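Local atomic coordinates of protein RMD9, mitochondrial (Saccharomyces cerevisiae S288C, PDB entry 7A9X), a protein that binds a dodecameric sequence element in the 3'-UTRs of yeast mitochondrial mRNAs and takes part in the processing or stability of these transcripts. Residues 293-298 with 327-332; 321-326 with 361-366; 388-393 with 402-407. All blocks are in the same frame, centred on the assembly; numbering follows the deposited sequence.

Interaction 1: 293-298 with 327-332; sequences DSKNLT and LQNIWK
Leu297 and Ile330 bring their CA atoms to 6.9 Å where the turn 293-298, opening into the first residues of helix 297-308, lies against helix 320-334. The fold is that of pentatricopeptide repeats, and the contact joins the turn between helices 281-292 and 297-308, in the region assigned to PPR4, to helix 320-334 in that assigned to PPR5. Leu297 does the apolar work with both of its methyls. CD1 rests on the helix backbone, 3.7 Å from Ile330 CA, while CD2 lies 3.8 Å from Ile330 CG1 and also touches Asn329 CB. With CG anti to its carbonyl carbon (chi1 -65°), Leu297 puts this fork across the helix surface; Phe326 and Ala333 of the same helix line it further. One residue earlier, Asn296 is the N-cap of helix 297-308, its OD1 accepting from Leu299 N. The polar side of the contact belongs to Asn329, whose carboxamide ND2 also makes a weak hydrogen bond to Gly292 O. Lys295, bent at chi2, brings NZ to 3.8 Å from Asn329 OD1, crossing that side chain at about a right angle. Between turn and helix sits one water, which accepts from Asn329 ND2 at 2.6 Å and donates to Ser294 O at 3.0 Å.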
loop_
_atom_site.group_PDB
_atom_site.type_symbol
_atom_site.label_atom_id
_atom_site.label_comp_id
_atom_site.label_asym_id
_atom_site.label_seq_id
_atom_site.Cartn_x
_atom_site.Cartn_y
_atom_site.Cartn_z
ATOM N N ASP A 293 15.804 7.052 1.139
ATOM C CA ASP A 293 16.061 7.909 -0.010
ATOM C C ASP A 293 17.531 8.184 -0.286
ATOM O O ASP A 293 17.853 8.642 -1.388
ATOM C CB ASP A 293 15.336 9.255 0.149
ATOM C CG ASP A 293 13.835 9.106 0.142
ATOM O OD1 ASP A 293 13.333 8.222 -0.584
ATOM O OD2 ASP A 293 13.155 9.865 0.864
ATOM N N SER A 294 18.426 7.928 0.665
ATOM C CA SER A 294 19.844 8.181 0.442
ATOM C C SER A 294 20.420 7.112 -0.477
ATOM O O SER A 294 20.359 5.916 -0.167
ATOM C CB SER A 294 20.604 8.213 1.768
ATOM O OG SER A 294 20.110 9.236 2.617
ATOM N N LYS A 295 20.970 7.545 -1.614
ATOM C CA LYS A 295 21.660 6.615 -2.494
ATOM C C LYS A 295 22.963 6.119 -1.883
ATOM O O LYS A 295 23.450 5.054 -2.279
ATOM C CB LYS A 295 21.924 7.268 -3.856
ATOM C CG LYS A 295 21.166 6.617 -5.002
ATOM C CD LYS A 295 19.683 6.507 -4.687
ATOM C CE LYS A 295 18.935 5.790 -5.799
ATOM N NZ LYS A 295 17.468 5.749 -5.541
ATOM N N ASN A 296 23.539 6.859 -0.938
ATOM C CA ASN A 296 24.705 6.386 -0.196
ATOM C C ASN A 296 24.224 5.388 0.848
ATOM O O ASN A 296 23.672 5.765 1.885
ATOM C CB ASN A 296 25.454 7.546 0.445
ATOM C CG ASN A 296 26.589 7.076 1.337
ATOM O OD1 ASN A 296 26.759 7.558 2.452
ATOM N ND2 ASN A 296 27.370 6.118 0.845
ATOM N N LEU A 297 24.428 4.102 0.565
ATOM C CA LEU A 297 23.895 3.050 1.421
ATOM C C LEU A 297 24.564 3.028 2.789
ATOM O O LEU A 297 23.963 2.555 3.761
ATOM C CB LEU A 297 24.051 1.697 0.730
ATOM C CG LEU A 297 23.233 1.542 -0.552
ATOM C CD1 LEU A 297 23.557 0.230 -1.247
ATOM C CD2 LEU A 297 21.750 1.631 -0.237
ATOM N N THR A 298 25.799 3.523 2.889
ATOM C CA THR A 298 26.473 3.547 4.184
ATOM C C THR A 298 25.822 4.553 5.126
ATOM O O THR A 298 25.698 4.297 6.329
ATOM C CB THR A 298 27.956 3.866 3.998
ATOM O OG1 THR A 298 28.092 5.080 3.250
ATOM C CG2 THR A 298 28.659 2.736 3.254
ATOM N N LEU A 327 15.914 -1.816 1.268
ATOM C CA LEU A 327 16.273 -3.135 0.757
ATOM C C LEU A 327 16.404 -3.126 -0.761
ATOM O O LEU A 327 17.308 -3.758 -1.317
ATOM C CB LEU A 327 15.229 -4.165 1.188
ATOM C CG LEU A 327 15.169 -4.530 2.669
ATOM C CD1 LEU A 327 13.955 -5.401 2.942
ATOM C CD2 LEU A 327 16.446 -5.242 3.083
ATOM N N GLN A 328 15.507 -2.417 -1.447
ATOM C CA GLN A 328 15.547 -2.392 -2.904
ATOM C C GLN A 328 16.764 -1.630 -3.412
ATOM O O GLN A 328 17.361 -2.013 -4.425
ATOM C CB GLN A 328 14.253 -1.788 -3.449
ATOM C CG GLN A 328 13.044 -2.698 -3.278
ATOM C CD GLN A 328 11.732 -2.013 -3.608
ATOM O OE1 GLN A 328 11.670 -0.789 -3.736
ATOM N NE2 GLN A 328 10.673 -2.801 -3.747
ATOM N N ASN A 329 17.152 -0.555 -2.718
ATOM C CA ASN A 329 18.329 0.205 -3.126
ATOM C C ASN A 329 19.605 -0.610 -2.952
ATOM O O ASN A 329 20.523 -0.516 -3.775
ATOM C CB ASN A 329 18.413 1.508 -2.333
ATOM C CG ASN A 329 17.342 2.497 -2.732
ATOM O OD1 ASN A 329 16.813 2.440 -3.842
ATOM N ND2 ASN A 329 17.020 3.417 -1.830
ATOM N N ILE A 330 19.684 -1.404 -1.883
ATOM C CA ILE A 330 20.836 -2.281 -1.689
ATOM C C ILE A 330 20.919 -3.304 -2.814
ATOM O O ILE A 330 21.999 -3.572 -3.354
ATOM C CB ILE A 330 20.760 -2.966 -0.311
ATOM C CG1 ILE A 330 20.868 -1.936 0.814
ATOM C CG2 ILE A 330 21.844 -4.027 -0.178
ATOM C CD1 ILE A 330 20.674 -2.534 2.191
ATOM N N TRP A 331 19.779 -3.888 -3.187
ATOM C CA TRP A 331 19.772 -4.906 -4.232
ATOM C C TRP A 331 20.107 -4.307 -5.593
ATOM O O TRP A 331 20.859 -4.905 -6.373
ATOM C CB TRP A 331 18.413 -5.605 -4.262
ATOM C CG TRP A 331 18.319 -6.743 -5.236
ATOM C CD1 TRP A 331 17.450 -6.858 -6.283
ATOM C CD2 TRP A 331 19.126 -7.927 -5.254
ATOM N NE1 TRP A 331 17.662 -8.043 -6.947
ATOM C CE2 TRP A 331 18.687 -8.716 -6.336
ATOM C CE3 TRP A 331 20.174 -8.399 -4.456
ATOM C CZ2 TRP A 331 19.260 -9.948 -6.641
ATOM C CZ3 TRP A 331 20.743 -9.623 -4.762
ATOM C CH2 TRP A 331 20.285 -10.383 -5.845
ATOM N N LYS A 332 19.568 -3.123 -5.894
ATOM C CA LYS A 332 19.856 -2.497 -7.181
ATOM C C LYS A 332 21.310 -2.051 -7.284
ATOM O O LYS A 332 21.906 -2.136 -8.364
ATOM C CB LYS A 332 18.923 -1.308 -7.410
ATOM C CG LYS A 332 17.460 -1.696 -7.544
ATOM C CD LYS A 332 16.552 -0.483 -7.444
ATOM C CE LYS A 332 15.093 -0.900 -7.348
ATOM N NZ LYS A 332 14.195 0.257 -7.085
HETATM O O HOH W 1 18.203 3.888 0.442
#

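Interaction 2: 321-326 with 361-366; sequences STVNSF and SSLNNT. With nucleotides of chain B.
Asn324 reaches from helix 320-334 into the side of helix 357-374, and its carboxamide lies among Ser362, Leu363 and Thr366. The two short segments run almost parallel, at 6° with axes 9.5 Å apart, and this is where the packing is tight. A chi1 of -67° carries the amide of Asn324 across to the neighbouring helix, and its chi2 then turns ND2 toward the RNA side and OD1 back over that helix, 3.5 Å from Leu363 CA. Thr366 OG1 sits against the C=O end of the amide, 3.1 Å from both CG and OD1 of Asn324. One residue earlier, Val323 CG1 meets Leu363 CD1 at 3.7 Å, and Trp344 and Val348 of helix 337-351 continue this apolar layer.

On the other side the helices give way to RNA, and polar groups take over. Asn324 ND2 gives a weak, bent hydrogen bond (131°) to Ser362 OG, which in turn donates to OP1 of C8 of chain B at 2.7 Å. The amide is thus a second-shell group behind the hydroxyl that holds the phosphate. Replacing Asn324 by alanine would probably leave Ser362 OG without its amide donor and open a gap beside Thr366. Ser361 OG donates to N3 of A9 of chain B at 2.9 Å and accepts from its O2'; one hydroxyl thus bonds to base and sugar at once. Ser321 makes van der Waals approaches instead: its CB lies 3.3 Å from OP2 of C8 of chain B, and its OG packs near the sugar of A7 of chain B. Helices 320-334 and 357-374, in the regions assigned to PPR5 and PPR6, stacked side by side with the RNA backbone along their common surface, are the hallmark of a pentatricopeptide-repeat RNA-binding groove.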
loop_
_atom_site.group_PDB
_atom_site.type_symbol
_atom_site.label_atom_id
_atom_site.label_comp_id
_atom_site.label_asym_id
_atom_site.label_seq_id
_atom_site.Cartn_x
_atom_site.Cartn_y
_atom_site.Cartn_z
ATOM N N SER A 321 7.597 0.791 4.569
ATOM C CA SER A 321 7.844 1.391 3.261
ATOM C C SER A 321 9.270 1.918 3.167
ATOM O O SER A 321 9.929 1.775 2.131
ATOM C CB SER A 321 6.838 2.510 2.996
ATOM O OG SER A 321 6.860 3.475 4.035
ATOM N N THR A 322 9.762 2.523 4.250
ATOM C CA THR A 322 11.144 2.983 4.298
ATOM C C THR A 322 12.119 1.813 4.248
ATOM O O THR A 322 13.156 1.886 3.576
ATOM C CB THR A 322 11.365 3.810 5.563
ATOM O OG1 THR A 322 10.402 4.870 5.615
ATOM C CG2 THR A 322 12.761 4.393 5.582
ATOM N N VAL A 323 11.803 0.726 4.954
ATOM C CA VAL A 323 12.673 -0.447 4.944
ATOM C C VAL A 323 12.681 -1.097 3.565
ATOM O O VAL A 323 13.742 -1.478 3.052
ATOM C CB VAL A 323 12.239 -1.435 6.040
ATOM C CG1 VAL A 323 13.152 -2.645 6.062
ATOM C CG2 VAL A 323 12.238 -0.744 7.389
ATOM N N ASN A 324 11.506 -1.228 2.942
ATOM C CA ASN A 324 11.424 -1.835 1.615
ATOM C C ASN A 324 12.255 -1.063 0.600
ATOM O O ASN A 324 12.973 -1.662 -0.211
ATOM C CB ASN A 324 9.967 -1.907 1.153
ATOM C CG ASN A 324 9.135 -2.860 1.985
ATOM O OD1 ASN A 324 9.659 -3.790 2.600
ATOM N ND2 ASN A 324 7.825 -2.638 2.000
ATOM N N SER A 325 12.164 0.269 0.622
ATOM C CA SER A 325 12.957 1.080 -0.296
ATOM C C SER A 325 14.447 0.909 -0.033
ATOM O O SER A 325 15.249 0.872 -0.975
ATOM C CB SER A 325 12.553 2.549 -0.175
ATOM O OG SER A 325 13.409 3.377 -0.943
ATOM N N PHE A 326 14.834 0.803 1.239
ATOM C CA PHE A 326 16.236 0.587 1.583
ATOM C C PHE A 326 16.723 -0.769 1.084
ATOM O O PHE A 326 17.822 -0.873 0.525
ATOM C CB PHE A 326 16.410 0.717 3.098
ATOM C CG PHE A 326 17.816 0.509 3.580
ATOM C CD1 PHE A 326 18.885 1.125 2.947
ATOM C CD2 PHE A 326 18.064 -0.279 4.692
ATOM C CE1 PHE A 326 20.180 0.937 3.403
ATOM C CE2 PHE A 326 19.355 -0.468 5.154
ATOM C CZ PHE A 326 20.414 0.143 4.509
ATOM N N SER A 361 3.985 -8.671 6.159
ATOM C CA SER A 361 3.654 -9.145 4.821
ATOM C C SER A 361 4.298 -8.271 3.752
ATOM O O SER A 361 4.847 -8.783 2.769
ATOM C CB SER A 361 2.136 -9.177 4.645
ATOM O OG SER A 361 1.773 -9.519 3.318
ATOM N N SER A 362 4.240 -6.949 3.926
ATOM C CA SER A 362 4.867 -6.049 2.964
ATOM C C SER A 362 6.382 -6.208 2.967
ATOM O O SER A 362 7.018 -6.159 1.907
ATOM C CB SER A 362 4.476 -4.604 3.267
ATOM O OG SER A 362 4.985 -3.718 2.285
ATOM N N LEU A 363 6.977 -6.402 4.149
ATOM C CA LEU A 363 8.420 -6.616 4.233
ATOM C C LEU A 363 8.818 -7.921 3.556
ATOM O O LEU A 363 9.760 -7.956 2.756
ATOM C CB LEU A 363 8.874 -6.616 5.695
ATOM C CG LEU A 363 10.360 -6.916 5.929
ATOM C CD1 LEU A 363 11.219 -5.744 5.478
ATOM C CD2 LEU A 363 10.648 -7.270 7.383
ATOM N N ASN A 364 8.107 -9.007 3.866
ATOM C CA ASN A 364 8.431 -10.300 3.275
ATOM C C ASN A 364 8.208 -10.303 1.768
ATOM O O ASN A 364 8.892 -11.036 1.044
ATOM C CB ASN A 364 7.609 -11.398 3.950
ATOM C CG ASN A 364 7.984 -11.588 5.407
ATOM O OD1 ASN A 364 9.144 -11.424 5.787
ATOM N ND2 ASN A 364 7.003 -11.934 6.233
ATOM N N ASN A 365 7.270 -9.488 1.280
ATOM C CA ASN A 365 7.076 -9.359 -0.161
ATOM C C ASN A 365 8.340 -8.845 -0.835
ATOM O O ASN A 365 8.809 -9.417 -1.827
ATOM C CB ASN A 365 5.896 -8.432 -0.451
ATOM C CG ASN A 365 5.618 -8.287 -1.934
ATOM O OD1 ASN A 365 5.778 -9.235 -2.704
ATOM N ND2 ASN A 365 5.203 -7.095 -2.344
ATOM N N THR A 366 8.910 -7.761 -0.304
ATOM C CA THR A 366 10.146 -7.220 -0.856
ATOM C C THR A 366 11.289 -8.221 -0.738
ATOM O O THR A 366 12.074 -8.389 -1.678
ATOM C CB THR A 366 10.504 -5.913 -0.144
ATOM O OG1 THR A 366 9.413 -4.993 -0.260
ATOM C CG2 THR A 366 11.752 -5.289 -0.755
ATOM P P A B 9 -0.787 -2.613 -0.713
ATOM O OP1 A B 9 -1.553 -2.990 -1.928
ATOM O OP2 A B 9 -1.323 -2.986 0.618
ATOM O "O5'" A B 9 0.687 -3.221 -0.831
ATOM C "C5'" A B 9 1.509 -3.404 0.319
ATOM C "C4'" A B 9 1.781 -4.856 0.631
ATOM O "O4'" A B 9 1.515 -5.097 2.035
ATOM C "C3'" A B 9 0.933 -5.887 -0.105
ATOM O "O3'" A B 9 1.476 -6.203 -1.380
ATOM C "C2'" A B 9 0.918 -7.072 0.855
ATOM O "O2'" A B 9 2.105 -7.839 0.725
ATOM C "C1'" A B 9 0.947 -6.375 2.215
ATOM N N9 A B 9 -0.394 -6.202 2.810
ATOM C C8 A B 9 -1.143 -5.052 2.820
ATOM N N7 A B 9 -2.294 -5.167 3.434
ATOM C C5 A B 9 -2.304 -6.484 3.869
ATOM C C6 A B 9 -3.252 -7.233 4.590
ATOM N N6 A B 9 -4.418 -6.740 5.014
ATOM N N1 A B 9 -2.961 -8.522 4.865
ATOM C C2 A B 9 -1.789 -9.014 4.439
ATOM N N3 A B 9 -0.819 -8.411 3.753
ATOM C C4 A B 9 -1.139 -7.134 3.496
ATOM P P C B 8 3.212 -0.266 2.921
ATOM O OP1 C B 8 3.225 -1.735 2.703
ATOM O OP2 C B 8 4.251 0.580 2.279
ATOM O "O5'" C B 8 1.801 0.323 2.475
ATOM C "C5'" C B 8 0.599 -0.416 2.650
ATOM C "C4'" C B 8 -0.348 -0.181 1.501
ATOM O "O4'" C B 8 -0.873 1.176 1.570
ATOM C "C3'" C B 8 0.276 -0.335 0.110
ATOM O "O3'" C B 8 -0.619 -1.014 -0.770
ATOM C "C2'" C B 8 0.467 1.107 -0.352
ATOM O "O2'" C B 8 0.451 1.286 -1.751
ATOM C "C1'" C B 8 -0.706 1.812 0.320
ATOM N N1 C B 8 -0.464 3.246 0.536
ATOM C C2 C B 8 -1.348 4.186 -0.005
ATOM O O2 C B 8 -2.347 3.799 -0.627
ATOM N N3 C B 8 -1.099 5.504 0.179
ATOM C C4 C B 8 -0.018 5.895 0.854
ATOM N N4 C B 8 0.183 7.206 1.010
ATOM C C5 C B 8 0.905 4.959 1.401
ATOM C C6 C B 8 0.649 3.659 1.214
ATOM P P A B 7 1.199 5.188 5.950
ATOM O OP1 A B 7 1.875 6.183 5.080
ATOM O OP2 A B 7 -0.261 4.957 5.794
ATOM O "O5'" A B 7 1.929 3.784 5.788
ATOM C "C5'" A B 7 3.184 3.659 5.126
ATOM C "C4'" A B 7 3.711 2.245 5.210
ATOM O "O4'" A B 7 4.321 2.040 6.512
ATOM C "C3'" A B 7 2.651 1.155 5.070
ATOM O "O3'" A B 7 3.247 -0.014 4.508
ATOM C "C2'" A B 7 2.284 0.874 6.522
ATOM O "O2'" A B 7 1.686 -0.383 6.750
ATOM C "C1'" A B 7 3.644 1.000 7.200
ATOM N N9 A B 7 3.572 1.366 8.616
ATOM C C8 A B 7 2.702 2.249 9.204
ATOM N N7 A B 7 2.876 2.372 10.497
ATOM C C5 A B 7 3.930 1.511 10.776
ATOM C C6 A B 7 4.595 1.185 11.971
ATOM N N6 A B 7 4.288 1.706 13.160
ATOM N N1 A B 7 5.605 0.290 11.902
ATOM C C2 A B 7 5.918 -0.234 10.710
ATOM N N3 A B 7 5.367 -0.008 9.521
ATOM C C4 A B 7 4.368 0.884 9.625
#

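Interaction 3: 388-393 with 402-407; sequences EIITFY and PFFNVM. With nucleotides of chain B.
Tyr393 and Phe403 lay their rings face to face, centroids 3.9 Å apart and planes only 12° from parallel. The side chains come from opposing helices and slide past each other in opposite directions, which puts Phe403 CD1 over the centre of the Tyr393 ring. Phe403 has CG anti to its backbone N, which carries the ring out to helix 379-396. At its edge, near the ring plane, come Ile389 CG2, 4.0 Å from Phe403 CZ, and Ile390 CG1.

Ile390 also serves the other aromatic. Its CD1 meets the edge of the Phe404 ring, 3.7 Å from CE1, while its CG1 lies 4.0 Å from Met407 CE, on a thioether chain bent at chi3. All six of these side chains are buried.

Further out, polar partners tether the hydroxyl of Tyr393. OH is hydrogen-bonded to Asp400 OD1, in the link between the helices, and to Asn364 ND2; these bonds hold the hydroxyl end in place, while the stack on Phe403 sets the tilt of the ring. Phe368 meets the Phe403 ring edge to face. On the RNA-facing side of helix 401-410, Asn405 ND2 donates to O2 of U10 of chain B at 3.1 Å (156°), and Val406 CG2 packs 3.3 Å from the ribose O4'.

The two segments run antiparallel, at 166°, in the regions assigned to PPR6 and PPR7. Helix 357-374 touches both segments, helix 337-351 packs on 388-393, and helix 417-429 closes over Ile390, Phe404 and Met407.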
loop_
_atom_site.group_PDB
_atom_site.type_symbol
_atom_site.label_atom_id
_atom_site.label_comp_id
_atom_site.label_asym_id
_atom_site.label_seq_id
_atom_site.Cartn_x
_atom_site.Cartn_y
_atom_site.Cartn_z
ATOM N N GLU A 388 16.889 -22.122 6.292
ATOM C CA GLU A 388 17.522 -21.224 7.252
ATOM C C GLU A 388 16.638 -20.014 7.529
ATOM O O GLU A 388 16.552 -19.546 8.670
ATOM C CB GLU A 388 18.892 -20.792 6.730
ATOM C CG GLU A 388 19.600 -19.753 7.586
ATOM C CD GLU A 388 20.916 -19.294 6.980
ATOM O OE1 GLU A 388 21.511 -20.057 6.190
ATOM O OE2 GLU A 388 21.352 -18.165 7.290
ATOM N N ILE A 389 15.966 -19.503 6.495
ATOM C CA ILE A 389 15.051 -18.380 6.670
ATOM C C ILE A 389 13.851 -18.794 7.514
ATOM O O ILE A 389 13.401 -18.043 8.389
ATOM C CB ILE A 389 14.626 -17.836 5.292
ATOM C CG1 ILE A 389 15.837 -17.250 4.559
ATOM C CG2 ILE A 389 13.526 -16.796 5.434
ATOM C CD1 ILE A 389 15.571 -16.904 3.111
ATOM N N ILE A 390 13.317 -19.994 7.274
ATOM C CA ILE A 390 12.166 -20.468 8.038
ATOM C C ILE A 390 12.544 -20.686 9.498
ATOM O O ILE A 390 11.777 -20.356 10.411
ATOM C CB ILE A 390 11.601 -21.749 7.397
ATOM C CG1 ILE A 390 10.993 -21.433 6.031
ATOM C CG2 ILE A 390 10.568 -22.397 8.305
ATOM C CD1 ILE A 390 10.664 -22.660 5.211
ATOM N N THR A 391 13.733 -21.242 9.740
ATOM C CA THR A 391 14.200 -21.438 11.108
ATOM C C THR A 391 14.377 -20.104 11.826
ATOM O O THR A 391 13.959 -19.951 12.980
ATOM C CB THR A 391 15.510 -22.230 11.105
ATOM O OG1 THR A 391 15.261 -23.561 10.634
ATOM C CG2 THR A 391 16.115 -22.296 12.500
ATOM N N PHE A 392 14.986 -19.124 11.156
ATOM C CA PHE A 392 15.164 -17.815 11.774
ATOM C C PHE A 392 13.822 -17.149 12.050
ATOM O O PHE A 392 13.604 -16.583 13.128
ATOM C CB PHE A 392 16.023 -16.915 10.886
ATOM C CG PHE A 392 15.894 -15.457 11.218
ATOM C CD1 PHE A 392 16.624 -14.905 12.256
ATOM C CD2 PHE A 392 15.023 -14.644 10.505
ATOM C CE1 PHE A 392 16.498 -13.568 12.572
ATOM C CE2 PHE A 392 14.890 -13.308 10.816
ATOM C CZ PHE A 392 15.629 -12.767 11.851
ATOM N N TYR A 393 12.916 -17.182 11.068
ATOM C CA TYR A 393 11.617 -16.540 11.234
ATOM C C TYR A 393 10.809 -17.201 12.343
ATOM O O TYR A 393 10.086 -16.516 13.077
ATOM C CB TYR A 393 10.854 -16.572 9.906
ATOM C CG TYR A 393 9.772 -15.525 9.767
ATOM C CD1 TYR A 393 10.083 -14.220 9.400
ATOM C CD2 TYR A 393 8.435 -15.844 9.983
ATOM C CE1 TYR A 393 9.094 -13.259 9.264
ATOM C CE2 TYR A 393 7.440 -14.892 9.847
ATOM C CZ TYR A 393 7.775 -13.602 9.489
ATOM O OH TYR A 393 6.784 -12.656 9.355
ATOM N N PRO A 402 0.897 -14.900 5.434
ATOM C CA PRO A 402 1.532 -14.191 4.309
ATOM C C PRO A 402 3.005 -14.521 4.132
ATOM O O PRO A 402 3.505 -14.465 3.002
ATOM C CB PRO A 402 1.319 -12.714 4.665
ATOM C CG PRO A 402 0.073 -12.712 5.462
ATOM C CD PRO A 402 0.154 -13.959 6.296
ATOM N N PHE A 403 3.709 -14.872 5.211
ATOM C CA PHE A 403 5.107 -15.276 5.095
ATOM C C PHE A 403 5.267 -16.421 4.100
ATOM O O PHE A 403 6.106 -16.358 3.193
ATOM C CB PHE A 403 5.653 -15.672 6.468
ATOM C CG PHE A 403 7.054 -16.224 6.433
ATOM C CD1 PHE A 403 8.147 -15.376 6.344
ATOM C CD2 PHE A 403 7.278 -17.593 6.500
ATOM C CE1 PHE A 403 9.436 -15.878 6.315
ATOM C CE2 PHE A 403 8.564 -18.103 6.473
ATOM C CZ PHE A 403 9.645 -17.246 6.381
ATOM N N PHE A 404 4.463 -17.474 4.249
ATOM C CA PHE A 404 4.520 -18.594 3.318
ATOM C C PHE A 404 3.777 -18.316 2.016
ATOM O O PHE A 404 4.124 -18.903 0.986
ATOM C CB PHE A 404 3.968 -19.859 3.980
ATOM C CG PHE A 404 4.975 -20.588 4.831
ATOM C CD1 PHE A 404 6.132 -21.110 4.265
ATOM C CD2 PHE A 404 4.760 -20.767 6.190
ATOM C CE1 PHE A 404 7.061 -21.788 5.040
ATOM C CE2 PHE A 404 5.685 -21.445 6.972
ATOM C CZ PHE A 404 6.838 -21.956 6.395
ATOM N N ASN A 405 2.773 -17.433 2.036
ATOM C CA ASN A 405 2.071 -17.086 0.804
ATOM C C ASN A 405 2.996 -16.378 -0.181
ATOM O O ASN A 405 3.022 -16.720 -1.371
ATOM C CB ASN A 405 0.851 -16.215 1.113
ATOM C CG ASN A 405 -0.222 -16.962 1.892
ATOM O OD1 ASN A 405 -0.255 -18.193 1.906
ATOM N ND2 ASN A 405 -1.108 -16.215 2.542
ATOM N N VAL A 406 3.762 -15.393 0.296
ATOM C CA VAL A 406 4.721 -14.704 -0.566
ATOM C C VAL A 406 5.777 -15.679 -1.071
ATOM O O VAL A 406 6.115 -15.692 -2.261
ATOM C CB VAL A 406 5.365 -13.522 0.181
ATOM C CG1 VAL A 406 6.436 -12.878 -0.679
ATOM C CG2 VAL A 406 4.313 -12.505 0.575
ATOM N N MET A 407 6.313 -16.507 -0.171
ATOM C CA MET A 407 7.321 -17.488 -0.561
ATOM C C MET A 407 6.803 -18.406 -1.660
ATOM O O MET A 407 7.482 -18.621 -2.671
ATOM C CB MET A 407 7.749 -18.301 0.663
ATOM C CG MET A 407 8.935 -19.220 0.430
ATOM S SD MET A 407 9.217 -20.345 1.811
ATOM C CE MET A 407 9.340 -19.201 3.181
ATOM P P U B 10 0.654 -7.092 -2.438
ATOM O OP1 U B 10 1.297 -6.905 -3.765
ATOM O OP2 U B 10 -0.794 -6.796 -2.284
ATOM O "O5'" U B 10 0.910 -8.598 -1.980
ATOM C "C5'" U B 10 2.149 -9.247 -2.234
ATOM C "C4'" U B 10 2.082 -10.705 -1.856
ATOM O "O4'" U B 10 1.709 -10.814 -0.461
ATOM C "C3'" U B 10 1.037 -11.527 -2.600
ATOM O "O3'" U B 10 1.529 -12.029 -3.832
ATOM C "C2'" U B 10 0.677 -12.628 -1.607
ATOM O "O2'" U B 10 1.594 -13.709 -1.693
ATOM C "C1'" U B 10 0.867 -11.926 -0.260
ATOM N N1 U B 10 -0.406 -11.451 0.331
ATOM C C2 U B 10 -1.002 -12.249 1.289
ATOM O O2 U B 10 -0.529 -13.312 1.652
ATOM N N3 U B 10 -2.172 -11.753 1.809
ATOM C C4 U B 10 -2.789 -10.566 1.474
ATOM O O4 U B 10 -3.843 -10.256 2.030
ATOM C C5 U B 10 -2.110 -9.796 0.476
ATOM C C6 U B 10 -0.969 -10.253 -0.045
#

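In the fold
Interactions 1 and 2 share helix 320-334, their centres about 13 Å apart, and their segments alternate along the chain. They touch directly, Leu327 CD1 lying 3.7 Å from Leu363 CD1. Interaction 3 follows both in sequence; it lies about 14 Å, centre to centre, from interaction 2 and about 23 Å from interaction 1, which it does not touch. Helices 357-374 and 379-396, consecutive in the chain, link interactions 2 and 3, with Val406 packing on the backbone of 361-366. Together the three contacts step through the regions assigned to PPR4 to PPR7, consistent with a continuous stack of repeats that presents helices 320-334, 357-374 and 401-410 to the consecutive nucleotides A7 to U10 of chain B.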